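Local coordinates for YfdX protein (Salmonella enterica I, PDB 6A02) that is of unknown molecular function but is linked, in Salmonella Typhi, to both the response to antibiotic stress and virulence, at residues S18-Q23 / E51-D56. Residues are numbered along the deposited sequence; the frame is centred on the assembly and turned at random.
Sequences SGQAWQ and EKLLND
Gln20 and Leu53 form the middle of this contact in a helical hairpin, where the first turn of helix 19-36 packs against the last turn of helix 40-54. Leu53 straddles the edge of the opposing turn: its CB lies 3.7 Å from Gln20 O, CD2 reaches the aliphatic CB and CG of Gln20, and CD1 goes the other way, to Gln23 CG at 3.9 Å. Gln23 bends at its second torsion (chi2 63°), which carries its amide away from Leu53 and on to Asp27. Deeper in, Ala21 CB meets Leu54 CD2 at 3.9 Å; Ala21 also packs on Ile79 and Ile81 of strand 77-89, and Leu54 on Thr139 of helix 136-151. Ser18 N-caps the first helix, its OG accepting from Ala21 N at 2.9 Å. Beyond CG the Gln20 chain runs extended (chi2 174°), carrying its amide past the end of the other helix to Asp56, while OE1 is hydrogen-bonded to Thr59 OG1. The carboxylate, whose OD1 is hydrogen-bonded to Ser58 OG, is turned 66° from the amide plane. Gln20 NE2 sends its N-H, within its own amide plane, to the anti lone pair of Asp56 OD2 at 2.8 Å.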
ATOM      1  N   SER A  18      -2.837 -12.773 -16.869  1.00 10.13           N
ATOM      2  CA  SER A  18      -3.650 -12.086 -17.874  1.00 10.97           C
ATOM      3  C   SER A  18      -3.203 -10.638 -18.037  1.00 12.96           C
ATOM      4  O   SER A  18      -3.520  -9.779 -17.206  1.00 11.71           O
ATOM      5  CB  SER A  18      -5.138 -12.147 -17.547  1.00 11.87           C
ATOM      6  OG  SER A  18      -5.863 -11.347 -18.474  1.00 11.68           O
ATOM      7  N   GLY A  19      -2.512 -10.349 -19.140  1.00 15.13           N
ATOM      8  CA  GLY A  19      -2.192  -8.967 -19.439  1.00 15.00           C
ATOM      9  C   GLY A  19      -3.408  -8.141 -19.803  1.00 14.08           C
ATOM     10  O   GLY A  19      -3.432  -6.931 -19.558  1.00 14.36           O
ATOM     11  N   GLN A  20      -4.424  -8.774 -20.399  1.00 12.13           N
ATOM     12  CA  GLN A  20      -5.650  -8.050 -20.715  1.00 13.23           C
ATOM     13  C   GLN A  20      -6.351  -7.587 -19.447  1.00 11.97           C
ATOM     14  O   GLN A  20      -6.829  -6.448 -19.375  1.00 10.95           O
ATOM     15  CB  GLN A  20      -6.601  -8.920 -21.530  1.00 13.78           C
ATOM     16  CG  GLN A  20      -6.176  -9.165 -22.968  1.00 15.97           C
ATOM     17  CD  GLN A  20      -7.101 -10.148 -23.648  1.00 19.71           C
ATOM     18  OE1 GLN A  20      -7.274 -11.274 -23.179  1.00 20.67           O
ATOM     19  NE2 GLN A  20      -7.722  -9.722 -24.747  1.00 21.67           N
ATOM     20  N   ALA A  21      -6.440  -8.461 -18.445  1.00 12.19           N
ATOM     21  CA  ALA A  21      -7.107  -8.075 -17.206  1.00 10.53           C
ATOM     22  C   ALA A  21      -6.295  -7.048 -16.435  1.00  9.67           C
ATOM     23  O   ALA A  21      -6.870  -6.185 -15.760  1.00 10.08           O
ATOM     24  CB  ALA A  21      -7.377  -9.301 -16.339  1.00 10.87           C
ATOM     25  N   TRP A  22      -4.965  -7.127 -16.502  1.00  9.85           N
ATOM     26  CA  TRP A  22      -4.163  -6.068 -15.905  1.00 11.26           C
ATOM     27  C   TRP A  22      -4.490  -4.720 -16.535  1.00 11.89           C
ATOM     28  O   TRP A  22      -4.711  -3.730 -15.827  1.00 10.63           O
ATOM     29  CB  TRP A  22      -2.667  -6.391 -16.017  1.00 14.69           C
ATOM     30  CG  TRP A  22      -1.864  -5.475 -15.162  1.00 17.35           C
ATOM     31  CD1 TRP A  22      -1.553  -5.642 -13.845  1.00 17.56           C
ATOM     32  CD2 TRP A  22      -1.311  -4.225 -15.552  1.00 21.11           C
ATOM     33  NE1 TRP A  22      -0.822  -4.571 -13.390  1.00 23.46           N
ATOM     34  CE2 TRP A  22      -0.655  -3.690 -14.428  1.00 21.39           C
ATOM     35  CE3 TRP A  22      -1.289  -3.512 -16.752  1.00 21.07           C
ATOM     36  CZ2 TRP A  22       0.002  -2.470 -14.461  1.00 25.21           C
ATOM     37  CZ3 TRP A  22      -0.633  -2.302 -16.786  1.00 22.76           C
ATOM     38  CH2 TRP A  22       0.007  -1.797 -15.647  1.00 27.27           C
ATOM     39  N   GLN A  23      -4.538  -4.666 -17.870  1.00 11.00           N
ATOM     40  CA  GLN A  23      -4.848  -3.409 -18.539  1.00 11.02           C
ATOM     41  C   GLN A  23      -6.270  -2.962 -18.238  1.00 10.06           C
ATOM     42  O   GLN A  23      -6.530  -1.758 -18.134  1.00  9.88           O
ATOM     43  CB  GLN A  23      -4.625  -3.559 -20.044  1.00 10.39           C
ATOM     44  CG  GLN A  23      -4.821  -2.261 -20.827  1.00 14.36           C
ATOM     45  CD  GLN A  23      -3.818  -1.206 -20.423  1.00 15.34           C
ATOM     46  OE1 GLN A  23      -2.630  -1.494 -20.286  1.00 23.23           O
ATOM     47  NE2 GLN A  23      -4.296   0.017 -20.187  1.00 14.99           N
ATOM     48  N   GLU A  51     -14.297  -3.288 -20.315  1.00 11.32           N
ATOM     49  CA  GLU A  51     -15.311  -4.309 -20.548  1.00 13.50           C
ATOM     50  C   GLU A  51     -14.910  -5.230 -21.691  1.00 14.29           C
ATOM     51  O   GLU A  51     -15.044  -6.454 -21.584  1.00 14.70           O
ATOM     52  CB  GLU A  51     -16.661  -3.646 -20.827  1.00 14.49           C
ATOM     53  CG  GLU A  51     -17.827  -4.628 -20.891  1.00 15.89           C
ATOM     54  CD  GLU A  51     -19.144  -3.960 -21.237  1.00 23.46           C
ATOM     55  OE1 GLU A  51     -19.154  -3.082 -22.130  1.00 28.60           O
ATOM     56  OE2 GLU A  51     -20.169  -4.313 -20.611  1.00 26.77           O
ATOM     57  N   LYS A  52     -14.401  -4.666 -22.787  1.00 13.82           N
ATOM     58  CA  LYS A  52     -14.002  -5.504 -23.914  1.00 16.45           C
ATOM     59  C   LYS A  52     -12.831  -6.405 -23.543  1.00 16.95           C
ATOM     60  O   LYS A  52     -12.792  -7.579 -23.933  1.00 18.34           O
ATOM     61  CB  LYS A  52     -13.677  -4.643 -25.138  1.00 18.10           C
ATOM     62  CG  LYS A  52     -14.914  -4.081 -25.815  1.00 26.60           C
ATOM     63  CD  LYS A  52     -14.593  -3.369 -27.116  1.00 29.17           C
ATOM     64  CE  LYS A  52     -15.858  -3.170 -27.928  1.00 32.36           C
ATOM     65  NZ  LYS A  52     -16.923  -2.515 -27.116  1.00 35.79           N
ATOM     66  N   LEU A  53     -11.876  -5.883 -22.773  1.00 12.30           N
ATOM     67  CA  LEU A  53     -10.731  -6.695 -22.371  1.00 15.09           C
ATOM     68  C   LEU A  53     -11.153  -7.864 -21.486  1.00 15.30           C
ATOM     69  O   LEU A  53     -10.678  -8.991 -21.669  1.00 16.78           O
ATOM     70  CB  LEU A  53      -9.687  -5.825 -21.672  1.00 14.30           C
ATOM     71  CG  LEU A  53      -8.901  -4.826 -22.529  1.00 14.34           C
ATOM     72  CD1 LEU A  53      -8.286  -3.736 -21.666  1.00 15.38           C
ATOM     73  CD2 LEU A  53      -7.813  -5.526 -23.324  1.00 18.84           C
ATOM     74  N   LEU A  54     -12.031  -7.614 -20.506  1.00 11.93           N
ATOM     75  CA  LEU A  54     -12.409  -8.656 -19.558  1.00 14.90           C
ATOM     76  C   LEU A  54     -13.365  -9.683 -20.146  1.00 15.24           C
ATOM     77  O   LEU A  54     -13.545 -10.751 -19.549  1.00 15.39           O
ATOM     78  CB  LEU A  54     -13.061  -8.027 -18.322  1.00 12.86           C
ATOM     79  CG  LEU A  54     -12.130  -7.212 -17.433  1.00 13.56           C
ATOM     80  CD1 LEU A  54     -12.943  -6.463 -16.381  1.00 12.93           C
ATOM     81  CD2 LEU A  54     -11.106  -8.137 -16.781  1.00 14.46           C
ATOM     82  N   ASN A  55     -13.996  -9.380 -21.281  1.00 16.37           N
ATOM     83  CA  ASN A  55     -15.034 -10.236 -21.840  1.00 18.36           C
ATOM     84  C   ASN A  55     -14.656 -10.754 -23.218  1.00 20.56           C
ATOM     85  O   ASN A  55     -15.522 -11.236 -23.957  1.00 26.25           O
ATOM     86  CB  ASN A  55     -16.374  -9.502 -21.885  1.00 17.40           C
ATOM     87  CG  ASN A  55     -16.950  -9.275 -20.505  1.00 18.82           C
ATOM     88  OD1 ASN A  55     -17.507 -10.192 -19.897  1.00 19.25           O
ATOM     89  ND2 ASN A  55     -16.812  -8.055 -19.997  1.00 19.35           N
ATOM     90  N   ASP A  56     -13.379 -10.661 -23.571  1.00 18.79           N
ATOM     91  CA  ASP A  56     -12.879 -11.131 -24.856  1.00 19.13           C
ATOM     92  C   ASP A  56     -13.190 -12.612 -25.043  1.00 22.77           C
ATOM     93  O   ASP A  56     -12.643 -13.461 -24.333  1.00 20.72           O
ATOM     94  CB  ASP A  56     -11.372 -10.886 -24.915  1.00 19.86           C
ATOM     95  CG  ASP A  56     -10.784 -11.139 -26.291  1.00 25.16           C
ATOM     96  OD1 ASP A  56     -11.463 -11.760 -27.135  1.00 25.37           O
ATOM     97  OD2 ASP A  56      -9.632 -10.715 -26.526  1.00 24.60           O
TER